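PDB 1QWR: putative mannose-6-phosphate isomerase YvyI from Bacillus subtilis, which probably interconverts D-mannose 6-phosphate and D-fructose 6-phosphate, using one zinc ion per subunit. Local coordinates for residues Q6-L11 and G280-E285; K18-T23 and K88-K93; K117-Y122 and E186-S191; A130-G135 and R158-K163. One frame throughout, in Å; residues are numbered along the deposited sequence.

Contact 1. Residues Q6-L11 and G280-E285; sequences QSPIFL and GLLKYE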
# COMPACT_ATOMS: atom_id res chain seq x y z
N GLN A 6 -19.44 13.21 -9.21
CA GLN A 6 -19.04 14.37 -8.44
C GLN A 6 -19.21 14.25 -6.93
O GLN A 6 -19.61 15.22 -6.27
CB GLN A 6 -19.84 15.58 -8.93
CG GLN A 6 -19.65 15.89 -10.39
CD GLN A 6 -20.45 17.10 -10.85
OE1 GLN A 6 -20.28 17.59 -11.97
NE2 GLN A 6 -21.34 17.57 -9.99
N SER A 7 -18.94 13.07 -6.38
CA SER A 7 -19.07 12.90 -4.94
C SER A 7 -18.10 11.81 -4.50
O SER A 7 -17.76 10.90 -5.29
CB SER A 7 -20.50 12.55 -4.55
OG SER A 7 -20.89 11.33 -5.15
N PRO A 8 -17.63 11.89 -3.25
CA PRO A 8 -16.68 10.91 -2.71
C PRO A 8 -17.21 9.48 -2.80
O PRO A 8 -18.41 9.25 -2.61
CB PRO A 8 -16.50 11.36 -1.26
CG PRO A 8 -16.71 12.86 -1.35
CD PRO A 8 -17.90 12.95 -2.27
N ILE A 9 -16.32 8.53 -3.10
CA ILE A 9 -16.74 7.13 -3.21
C ILE A 9 -16.03 6.37 -2.10
O ILE A 9 -14.83 6.12 -2.20
CB ILE A 9 -16.34 6.55 -4.59
CG1 ILE A 9 -17.00 7.38 -5.70
CG2 ILE A 9 -16.72 5.06 -4.69
CD1 ILE A 9 -16.37 7.14 -7.07
N PHE A 10 -16.76 5.99 -1.05
CA PHE A 10 -16.15 5.28 0.06
C PHE A 10 -16.09 3.79 -0.23
O PHE A 10 -16.97 3.26 -0.92
CB PHE A 10 -16.92 5.54 1.36
CG PHE A 10 -16.70 6.92 1.92
CD1 PHE A 10 -15.76 7.14 2.93
CD2 PHE A 10 -17.39 8.01 1.41
CE1 PHE A 10 -15.51 8.43 3.41
CE2 PHE A 10 -17.15 9.31 1.88
CZ PHE A 10 -16.20 9.52 2.88
N LEU A 11 -15.06 3.15 0.29
CA LEU A 11 -14.83 1.73 0.07
C LEU A 11 -14.87 0.92 1.36
O LEU A 11 -14.33 1.33 2.37
CB LEU A 11 -13.47 1.51 -0.62
CG LEU A 11 -13.48 2.28 -1.94
CD1 LEU A 11 -12.11 2.34 -2.56
CD2 LEU A 11 -14.50 1.60 -2.87
N GLY A 280 -12.68 14.46 10.70
CA GLY A 280 -12.94 15.75 10.12
C GLY A 280 -14.20 15.75 9.29
O GLY A 280 -14.87 14.71 9.13
N LEU A 281 -14.52 16.91 8.74
CA LEU A 281 -15.72 17.07 7.95
C LEU A 281 -15.35 17.55 6.54
O LEU A 281 -14.71 18.59 6.37
CB LEU A 281 -16.66 18.06 8.66
CG LEU A 281 -18.11 18.11 8.15
CD1 LEU A 281 -18.75 16.75 8.36
CD2 LEU A 281 -18.91 19.18 8.89
N LEU A 282 -15.75 16.77 5.54
CA LEU A 282 -15.48 17.15 4.16
C LEU A 282 -16.74 17.85 3.64
O LEU A 282 -17.85 17.30 3.72
CB LEU A 282 -15.17 15.91 3.31
CG LEU A 282 -14.68 16.16 1.88
CD1 LEU A 282 -13.95 14.92 1.37
CD2 LEU A 282 -15.86 16.48 0.99
N LYS A 283 -16.58 19.06 3.13
CA LYS A 283 -17.72 19.81 2.62
C LYS A 283 -17.48 20.23 1.17
O LYS A 283 -16.38 20.62 0.80
CB LYS A 283 -17.95 21.05 3.48
CG LYS A 283 -18.07 20.71 4.95
CD LYS A 283 -18.96 21.69 5.70
CE LYS A 283 -18.30 23.04 5.86
NZ LYS A 283 -19.17 23.92 6.70
N TYR A 284 -18.52 20.11 0.36
CA TYR A 284 -18.42 20.50 -1.05
C TYR A 284 -19.83 20.85 -1.52
O TYR A 284 -20.80 20.13 -1.21
CB TYR A 284 -17.82 19.38 -1.90
CG TYR A 284 -18.66 18.15 -1.99
CD1 TYR A 284 -19.46 17.90 -3.11
CD2 TYR A 284 -18.66 17.21 -0.96
CE1 TYR A 284 -20.23 16.74 -3.20
CE2 TYR A 284 -19.43 16.06 -1.04
CZ TYR A 284 -20.21 15.83 -2.16
OH TYR A 284 -21.01 14.69 -2.20
N GLU A 285 -19.93 21.95 -2.25
CA GLU A 285 -21.22 22.44 -2.72
C GLU A 285 -22.12 22.49 -1.48
O GLU A 285 -21.68 22.99 -0.44
CB GLU A 285 -21.77 21.52 -3.82
CG GLU A 285 -20.78 21.38 -4.98
CD GLU A 285 -21.42 20.95 -6.28
OE1 GLU A 285 -22.19 19.96 -6.28
OE2 GLU A 285 -21.14 21.60 -7.31

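Contact 2. Residues K18-T23 and K88-K93; sequences KIWGGT and KLLDVK. With SO4 (sulfate ion), chain C.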
# COMPACT_ATOMS: atom_id res chain seq x y z
N LYS A 18 -2.89 -13.56 8.16
CA LYS A 18 -1.47 -13.78 7.91
C LYS A 18 -0.85 -14.36 9.17
O LYS A 18 -1.22 -13.96 10.28
CB LYS A 18 -0.78 -12.46 7.58
CG LYS A 18 -1.12 -11.88 6.21
CD LYS A 18 -0.38 -12.63 5.09
CE LYS A 18 -0.72 -12.05 3.72
NZ LYS A 18 0.09 -12.64 2.61
N ILE A 19 0.09 -15.27 9.01
CA ILE A 19 0.71 -15.84 10.19
C ILE A 19 1.40 -14.74 10.99
O ILE A 19 1.53 -14.85 12.20
CB ILE A 19 1.74 -16.95 9.84
CG1 ILE A 19 2.95 -16.36 9.09
CG2 ILE A 19 1.07 -18.00 8.99
CD1 ILE A 19 4.07 -17.40 8.83
N TRP A 20 1.81 -13.66 10.31
CA TRP A 20 2.50 -12.56 10.98
C TRP A 20 1.54 -11.44 11.40
O TRP A 20 1.96 -10.39 11.90
CB TRP A 20 3.60 -11.99 10.08
CG TRP A 20 3.17 -11.71 8.65
CD1 TRP A 20 3.38 -12.51 7.56
CD2 TRP A 20 2.49 -10.54 8.17
NE1 TRP A 20 2.86 -11.90 6.43
CE2 TRP A 20 2.31 -10.69 6.78
CE3 TRP A 20 2.00 -9.37 8.79
CZ2 TRP A 20 1.67 -9.73 5.98
CZ3 TRP A 20 1.37 -8.41 8.01
CH2 TRP A 20 1.21 -8.60 6.62
N GLY A 21 0.25 -11.67 11.19
CA GLY A 21 -0.74 -10.66 11.54
C GLY A 21 -1.14 -10.64 13.01
O GLY A 21 -0.74 -11.52 13.79
N GLY A 22 -1.92 -9.64 13.38
CA GLY A 22 -2.37 -9.50 14.75
C GLY A 22 -3.79 -8.94 14.83
O GLY A 22 -4.63 -9.30 14.01
N THR A 23 -4.03 -8.07 15.80
CA THR A 23 -5.35 -7.47 16.00
C THR A 23 -5.28 -5.94 15.95
O THR A 23 -6.28 -5.28 16.23
CB THR A 23 -5.99 -7.87 17.39
OG1 THR A 23 -5.16 -7.41 18.45
CG2 THR A 23 -6.15 -9.38 17.51
N LYS A 88 -3.14 -0.82 0.98
CA LYS A 88 -3.39 -1.65 2.15
C LYS A 88 -2.88 -1.03 3.44
O LYS A 88 -1.99 -0.17 3.42
CB LYS A 88 -2.63 -2.98 2.04
CG LYS A 88 -2.95 -3.81 0.82
CD LYS A 88 -2.01 -5.04 0.83
CE LYS A 88 -2.09 -5.87 -0.44
NZ LYS A 88 -1.20 -7.06 -0.29
N LEU A 89 -3.48 -1.48 4.54
CA LEU A 89 -3.03 -1.15 5.90
C LEU A 89 -2.46 -2.50 6.36
O LEU A 89 -3.14 -3.54 6.24
CB LEU A 89 -4.19 -0.73 6.81
CG LEU A 89 -4.58 0.74 6.68
CD1 LEU A 89 -5.86 0.99 7.51
CD2 LEU A 89 -3.43 1.64 7.19
N LEU A 90 -1.21 -2.49 6.86
CA LEU A 90 -0.55 -3.73 7.28
C LEU A 90 -0.24 -3.74 8.77
O LEU A 90 0.38 -2.81 9.28
CB LEU A 90 0.76 -3.91 6.52
CG LEU A 90 0.72 -3.80 5.00
CD1 LEU A 90 2.14 -3.86 4.44
CD2 LEU A 90 -0.12 -4.92 4.43
N ASP A 91 -0.66 -4.81 9.44
CA ASP A 91 -0.41 -4.98 10.87
C ASP A 91 0.70 -6.01 10.94
O ASP A 91 0.45 -7.24 10.94
CB ASP A 91 -1.67 -5.53 11.56
CG ASP A 91 -1.44 -5.85 13.03
OD1 ASP A 91 -0.35 -5.52 13.57
OD2 ASP A 91 -2.37 -6.44 13.64
N VAL A 92 1.94 -5.51 10.96
CA VAL A 92 3.10 -6.39 10.98
C VAL A 92 3.49 -6.66 12.44
O VAL A 92 4.36 -5.99 13.01
CB VAL A 92 4.28 -5.75 10.22
CG1 VAL A 92 5.40 -6.79 10.00
CG2 VAL A 92 3.81 -5.24 8.84
N LYS A 93 2.80 -7.62 13.03
CA LYS A 93 3.03 -8.03 14.41
C LYS A 93 4.33 -8.81 14.47
O LYS A 93 5.19 -8.54 15.32
CB LYS A 93 1.87 -8.92 14.88
CG LYS A 93 1.98 -9.32 16.35
CD LYS A 93 0.77 -10.09 16.80
CE LYS A 93 0.92 -10.50 18.27
NZ LYS A 93 -0.23 -11.32 18.74
S SO4 C . 4.11 -12.12 3.01
O1 SO4 C . 5.25 -12.50 3.88
O2 SO4 C . 2.84 -12.53 3.62
O3 SO4 C . 4.26 -12.72 1.68
O4 SO4 C . 4.11 -10.65 2.87

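Contact 3. Residues K117-Y122 and E186-S191; sequences KTECWY and ETQQNS. With ZN (zinc ion), chain E.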
# COMPACT_ATOMS: atom_id res chain seq x y z
N LYS A 117 4.78 -5.46 -9.25
CA LYS A 117 4.40 -4.85 -7.97
C LYS A 117 5.44 -3.89 -7.36
O LYS A 117 6.08 -4.19 -6.35
CB LYS A 117 4.03 -5.95 -6.95
CG LYS A 117 3.14 -5.57 -5.75
CD LYS A 117 2.59 -6.92 -5.15
CE LYS A 117 1.73 -6.83 -3.93
NZ LYS A 117 2.50 -6.47 -2.73
N THR A 118 5.62 -2.75 -8.01
CA THR A 118 6.46 -1.70 -7.45
C THR A 118 5.52 -1.18 -6.33
O THR A 118 4.30 -1.18 -6.51
CB THR A 118 6.73 -0.62 -8.49
OG1 THR A 118 7.77 -1.09 -9.35
CG2 THR A 118 7.17 0.71 -7.83
N GLU A 119 6.08 -0.78 -5.19
CA GLU A 119 5.25 -0.34 -4.08
C GLU A 119 6.02 0.62 -3.18
O GLU A 119 7.18 0.93 -3.42
CB GLU A 119 4.82 -1.55 -3.26
CG GLU A 119 6.03 -2.31 -2.71
CD GLU A 119 5.68 -3.55 -1.93
OE1 GLU A 119 4.57 -4.08 -2.12
OE2 GLU A 119 6.52 -3.99 -1.12
N CYS A 120 5.34 1.12 -2.15
CA CYS A 120 6.00 2.02 -1.21
C CYS A 120 5.32 1.90 0.15
O CYS A 120 4.16 1.44 0.28
CB CYS A 120 5.97 3.46 -1.75
SG CYS A 120 4.30 4.17 -1.81
N TRP A 121 6.07 2.28 1.18
CA TRP A 121 5.59 2.17 2.54
C TRP A 121 5.65 3.47 3.31
O TRP A 121 6.67 4.17 3.28
CB TRP A 121 6.44 1.18 3.35
CG TRP A 121 6.50 -0.19 2.81
CD1 TRP A 121 5.47 -0.90 2.26
CD2 TRP A 121 7.64 -1.05 2.81
NE1 TRP A 121 5.91 -2.16 1.92
CE2 TRP A 121 7.24 -2.27 2.24
CE3 TRP A 121 8.97 -0.89 3.23
CZ2 TRP A 121 8.12 -3.35 2.08
CZ3 TRP A 121 9.85 -1.97 3.07
CH2 TRP A 121 9.42 -3.18 2.50
N TYR A 122 4.54 3.81 3.96
CA TYR A 122 4.53 4.96 4.84
C TYR A 122 4.39 4.32 6.20
O TYR A 122 3.43 3.58 6.45
CB TYR A 122 3.34 5.89 4.61
CG TYR A 122 3.25 6.92 5.70
CD1 TYR A 122 4.17 7.98 5.75
CD2 TYR A 122 2.30 6.82 6.74
CE1 TYR A 122 4.16 8.89 6.81
CE2 TYR A 122 2.28 7.74 7.80
CZ TYR A 122 3.22 8.77 7.83
OH TYR A 122 3.27 9.65 8.91
N GLU A 186 0.58 0.82 2.83
CA GLU A 186 1.31 0.37 1.66
C GLU A 186 0.55 0.69 0.37
O GLU A 186 -0.58 0.25 0.18
CB GLU A 186 1.52 -1.14 1.76
CG GLU A 186 2.43 -1.76 0.71
CD GLU A 186 2.53 -3.26 0.91
OE1 GLU A 186 1.48 -3.92 0.81
OE2 GLU A 186 3.64 -3.76 1.20
N THR A 187 1.18 1.45 -0.51
CA THR A 187 0.54 1.78 -1.78
C THR A 187 1.32 1.00 -2.83
O THR A 187 2.53 1.07 -2.87
CB THR A 187 0.57 3.31 -2.04
OG1 THR A 187 -0.13 3.98 -0.98
CG2 THR A 187 -0.14 3.65 -3.37
N GLN A 188 0.62 0.22 -3.65
CA GLN A 188 1.32 -0.62 -4.63
C GLN A 188 0.55 -0.74 -5.95
O GLN A 188 -0.58 -0.25 -6.06
CB GLN A 188 1.52 -2.00 -3.99
CG GLN A 188 0.21 -2.79 -3.77
CD GLN A 188 0.15 -3.47 -2.40
OE1 GLN A 188 -0.16 -2.83 -1.37
NE2 GLN A 188 0.46 -4.75 -2.37
N GLN A 189 1.15 -1.36 -6.96
CA GLN A 189 0.42 -1.58 -8.20
C GLN A 189 -0.59 -2.65 -7.83
O GLN A 189 -0.38 -3.39 -6.86
CB GLN A 189 1.31 -2.16 -9.30
CG GLN A 189 2.40 -1.22 -9.75
CD GLN A 189 3.18 -1.83 -10.88
OE1 GLN A 189 2.73 -1.84 -12.04
NE2 GLN A 189 4.34 -2.36 -10.57
N ASN A 190 -1.66 -2.75 -8.62
CA ASN A 190 -2.74 -3.73 -8.44
C ASN A 190 -2.22 -5.12 -8.86
O ASN A 190 -2.32 -5.55 -10.02
CB ASN A 190 -3.92 -3.28 -9.31
CG ASN A 190 -5.08 -4.27 -9.30
OD1 ASN A 190 -5.15 -5.17 -8.46
ND2 ASN A 190 -6.00 -4.09 -10.24
N SER A 191 -1.63 -5.82 -7.90
CA SER A 191 -0.98 -7.09 -8.18
C SER A 191 -0.82 -7.86 -6.89
O SER A 191 -0.80 -7.26 -5.82
CB SER A 191 0.41 -6.80 -8.79
OG SER A 191 1.31 -7.90 -8.70
ZN ZN E . 6.17 -6.35 -0.35
O HOH W 1 1.35 -6.54 0.34
O HOH W 2 3.66 -6.18 -0.99

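Contact 4. Residues A130-G135 and R158-K163; sequences AEIIYG and RRIKIK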
# COMPACT_ATOMS: atom_id res chain seq x y z
N ALA A 130 12.31 -0.94 15.70
CA ALA A 130 11.83 -1.52 14.45
C ALA A 130 12.80 -1.36 13.28
O ALA A 130 13.54 -0.37 13.18
CB ALA A 130 10.45 -0.91 14.08
N GLU A 131 12.78 -2.34 12.38
CA GLU A 131 13.62 -2.32 11.20
C GLU A 131 12.85 -2.88 10.01
O GLU A 131 11.74 -3.40 10.14
CB GLU A 131 14.84 -3.23 11.35
CG GLU A 131 15.71 -3.04 12.56
CD GLU A 131 16.84 -4.07 12.55
OE1 GLU A 131 16.54 -5.29 12.59
OE2 GLU A 131 18.03 -3.66 12.50
N ILE A 132 13.48 -2.77 8.86
CA ILE A 132 12.97 -3.36 7.63
C ILE A 132 14.20 -3.95 6.93
O ILE A 132 15.33 -3.54 7.20
CB ILE A 132 12.31 -2.32 6.68
CG1 ILE A 132 13.33 -1.28 6.24
CG2 ILE A 132 11.10 -1.70 7.37
CD1 ILE A 132 12.83 -0.36 5.11
N ILE A 133 13.96 -4.93 6.07
CA ILE A 133 15.02 -5.54 5.28
C ILE A 133 14.81 -4.89 3.92
O ILE A 133 13.70 -4.92 3.38
CB ILE A 133 14.83 -7.06 5.17
CG1 ILE A 133 15.06 -7.70 6.54
CG2 ILE A 133 15.80 -7.64 4.14
CD1 ILE A 133 14.61 -9.14 6.63
N TYR A 134 15.86 -4.28 3.39
CA TYR A 134 15.78 -3.58 2.11
C TYR A 134 17.11 -3.68 1.36
O TYR A 134 18.08 -3.00 1.72
CB TYR A 134 15.47 -2.10 2.36
CG TYR A 134 15.18 -1.27 1.12
CD1 TYR A 134 13.87 -0.97 0.75
CD2 TYR A 134 16.22 -0.76 0.34
CE1 TYR A 134 13.60 -0.17 -0.37
CE2 TYR A 134 15.97 0.04 -0.78
CZ TYR A 134 14.66 0.33 -1.12
OH TYR A 134 14.40 1.13 -2.20
N GLY A 135 17.14 -4.51 0.32
CA GLY A 135 18.35 -4.67 -0.47
C GLY A 135 19.23 -5.79 0.05
O GLY A 135 18.91 -6.43 1.05
N ARG A 158 20.37 -6.39 3.85
CA ARG A 158 20.70 -5.05 4.29
C ARG A 158 19.49 -4.62 5.12
O ARG A 158 18.34 -4.88 4.75
CB ARG A 158 20.93 -4.11 3.10
CG ARG A 158 22.18 -4.42 2.30
CD ARG A 158 22.26 -3.60 1.02
NE ARG A 158 22.34 -2.16 1.24
CZ ARG A 158 23.42 -1.51 1.66
NH1 ARG A 158 24.54 -2.18 1.90
NH2 ARG A 158 23.39 -0.19 1.81
N ARG A 159 19.75 -3.98 6.25
CA ARG A 159 18.67 -3.56 7.12
C ARG A 159 18.67 -2.07 7.37
O ARG A 159 19.72 -1.43 7.36
CB ARG A 159 18.76 -4.32 8.45
CG ARG A 159 18.56 -5.83 8.30
CD ARG A 159 18.88 -6.58 9.58
NE ARG A 159 18.39 -7.96 9.56
CZ ARG A 159 17.16 -8.33 9.94
NH1 ARG A 159 16.29 -7.43 10.37
NH2 ARG A 159 16.81 -9.61 9.90
N ILE A 160 17.48 -1.51 7.55
CA ILE A 160 17.34 -0.08 7.78
C ILE A 160 16.48 0.12 9.02
O ILE A 160 15.44 -0.50 9.16
CB ILE A 160 16.65 0.61 6.60
CG1 ILE A 160 17.48 0.42 5.33
CG2 ILE A 160 16.45 2.10 6.91
CD1 ILE A 160 16.88 1.09 4.09
N LYS A 161 16.96 0.98 9.92
CA LYS A 161 16.25 1.28 11.15
C LYS A 161 15.16 2.29 10.80
O LYS A 161 15.44 3.30 10.17
CB LYS A 161 17.21 1.89 12.18
CG LYS A 161 16.88 1.50 13.60
CD LYS A 161 15.44 1.84 13.94
CE LYS A 161 15.02 1.22 15.24
NZ LYS A 161 13.54 1.24 15.35
N ILE A 162 13.93 2.01 11.21
CA ILE A 162 12.82 2.89 10.87
C ILE A 162 12.15 3.55 12.07
O ILE A 162 12.29 3.10 13.20
CB ILE A 162 11.72 2.12 10.11
CG1 ILE A 162 11.14 1.04 11.01
CG2 ILE A 162 12.32 1.51 8.84
CD1 ILE A 162 9.83 0.41 10.48
N LYS A 163 11.39 4.61 11.80
CA LYS A 163 10.66 5.33 12.83
C LYS A 163 9.33 5.82 12.24
O LYS A 163 9.16 5.87 11.02
CB LYS A 163 11.49 6.54 13.31
CG LYS A 163 11.71 7.62 12.26
CD LYS A 163 12.64 8.72 12.80
CE LYS A 163 12.98 9.75 11.72
NZ LYS A 163 11.98 10.84 11.63
O HOH W 3 19.88 -0.56 1.90

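Contact 1. Residues Q6-L11 and G280-E285
Tyr284 reaches across to Ser7 and Pro8 with the outer end of its ring. Its OH lies 3.2 Å from Ser7 CB. The ring of Pro8 comes from the opposite direction, and Pro8 CD sits 3.7 Å from Tyr284 CE2. On the other side of the hydroxyl-bearing carbon, Tyr284 CE1 is 3.5 Å from the carbonyl oxygen Gln6 O. All three partners meet the ring obliquely. A lesser apolar touch joins Pro8 CG to Leu282 CD1 at 4.4 Å. The Tyr284 ring is placed by a chi1 of 65°, which sets CG between the backbone N and the carbonyl carbon. The hydroxyl also has a weak hydrogen bond to Lys287 NZ. With an alanine at this place the ring would be gone, and Ser7 CB and Pro8 CD would probably face a gap, with Lys287 NZ losing its weak partner. Further out, Pro8 O accepts a hydrogen bond from Asn56 ND2, and Met303 touches both Pro8 and Tyr284. This is side-chain packing away from the zinc site. It sets the chain just before strand 9-17 against strand 278-284 of the C-terminal cupin region, with Phe306 of strand 306-309 beside Leu282 and Tyr284.

Contact 2. Residues K18-T23 and K88-K93
The sulfate oxygen O2 is gripped by Lys18 NZ and Trp20 NE1, each at 2.9 Å from it. The indole bond is fairly straight, 165° at the hydrogen, and the oxygen lies at the ring edge in its plane. Ser97, Lys99, Arg210 and Arg196 also bind this sulfate, so the anion sits in a strongly basic pocket. Arg196 is probably an active-site residue. The sulfate probably came from the crystallisation liquor, but its place is consistent with a site for the substrate phosphate. Lys18 CB lies 3.6 Å above the centre of the Trp20 ring. The lysine chain then bends at chi2 (-77°) and brings NZ round to the anion. Lys18 to Gly21 form a type I beta turn in the loop between strand 9-17 and helix 24-29. This loop packs on the end of strand 85-92. The benzene edge of Trp20 meets that strand, with CZ3 3.3 Å from Asp91 O. Trp20 CZ3 also lies 4.1 Å from Val92 CG2. Lys93 N gives a weak hydrogen bond to Trp20 O at 3.1 Å. Gly22 lies close to Asp91 and Lys93, and a CB on it would clash with Lys93 CD. Asp91 OD2 accepts a hydrogen bond from Ala24 N. Its carboxylate thus ties the strand end to the start of helix 24-29, while Lys93 CD passes 3.7 Å from Gly21 O.

Contact 3. Residues K117-Y122 and E186-S191
Trp121 and Glu186 form a non-hydrogen-bonded pair of the antiparallel strands, and their side chains lie side by side, pointing the same way. Ring and carboxylate are nearly coplanar, 27° apart. Trp121 NE1 donates to Glu186 OE2 at 2.9 Å, and the oxygen receives it on its anti lone pair, close to the ring plane. Glu186 CG packs on Trp121 CD1 at 3.5 Å. The glutamate gets there with CG anti to the backbone N, chi1 -172°, and an extended chain. Glu119 is on the same sheet face and slants across Glu186. Its OE1 is 3.5 Å from Glu186 OE2, a meeting of two acceptors. Glu119 OE2 binds the zinc ion at 2.5 Å, and His101 and His176 bind it too. Lys117 NZ forms a salt bridge with Glu119 OE1 at 3.2 Å, its hydrogen bond weak. Water 1 donates to Glu186 OE1 at 2.7 Å. On the other face, Cys120 SG rests against Thr187 CB. Cys120 and Thr187 exchange two backbone hydrogen bonds, and Gln189 N bonds to Thr118 O one step further on. These strands belong to the cupin beta framework that carries the metal. A leucine in place of Glu186 would probably leave the indole N-H of Trp121 and water 1 without their acceptor. The two buried carboxylates would probably repel each other, and the zinc ion and Lys117 beside Glu119 are likely to offset part of this.

Contact 4. Residues A130-G135 and R158-K163
Glu131 and Arg159 both have CG anti to the carbonyl carbon, chi1 -53° and -64°, and these torsions send their chains up the same sheet face to meet. The strands form an antiparallel beta pair: 157-161 is outermost in a three-stranded sheet and 131-136 is its middle strand. Glu131 OE1 makes a salt bridge to Arg159 NH1 at 3.1 Å. The two side chains cross at a slant, but the carboxylate and guanidinium planes are only 19° apart. Ile133 runs alongside Arg159 and puts CG1 4.0 Å above the centre of the guanidinium, so one face of the charged group rests on hydrocarbon. On the face of Ile132 and Ile160 the contacts are apolar. Ile132 CG2 meets Ile162 CG2 at 3.7 Å, the side chains crossing at about a right angle. Ile160 lies beside Ile132 and reaches Tyr134 CB with its CD1. Tyr168 of strand 167-170 touches Ile132, Ile160 and Ile162. Tyr134 OH bonds to Tyr169 O. Between the strands, Ile132 and Ile160 exchange two backbone bonds, and Tyr134 N bonds to Arg158 O at 2.9 Å. The backbone angles of Gly135 would press a CB against the carbonyl oxygen before it, which calls for glycine, and Gly135 O accepts from Arg158 N. Ile162 N donates to Ala130 O almost linearly at 3.1 Å, from above the carbonyl plane. One water accepts from Arg158 NE at 3.0 Å.

How the contacts relate
From the N terminus, residues 6-11 open contact 1, which closes only at 280-285, so the other three contacts lie within its span. Contact 2 opens next and closes at 88-93, before contact 3 begins at 117; it sets the loop before helix 24-29 on the end of strand 85-92. Contact 3 closes at 186-191 and encloses contact 4, whose loop runs from 130-135 to 158-163. No two loops cross. Contacts 2 and 3 touch through strands 85-92 and 182-189, where Lys88 O and Glu186 N lie 2.8 Å apart. Contact 4 meets contact 3 where Ile132 packs on Trp121. Contact 1 stands apart, joining the chain just before strand 9-17 to strand 278-284 of the C-terminal cupin region.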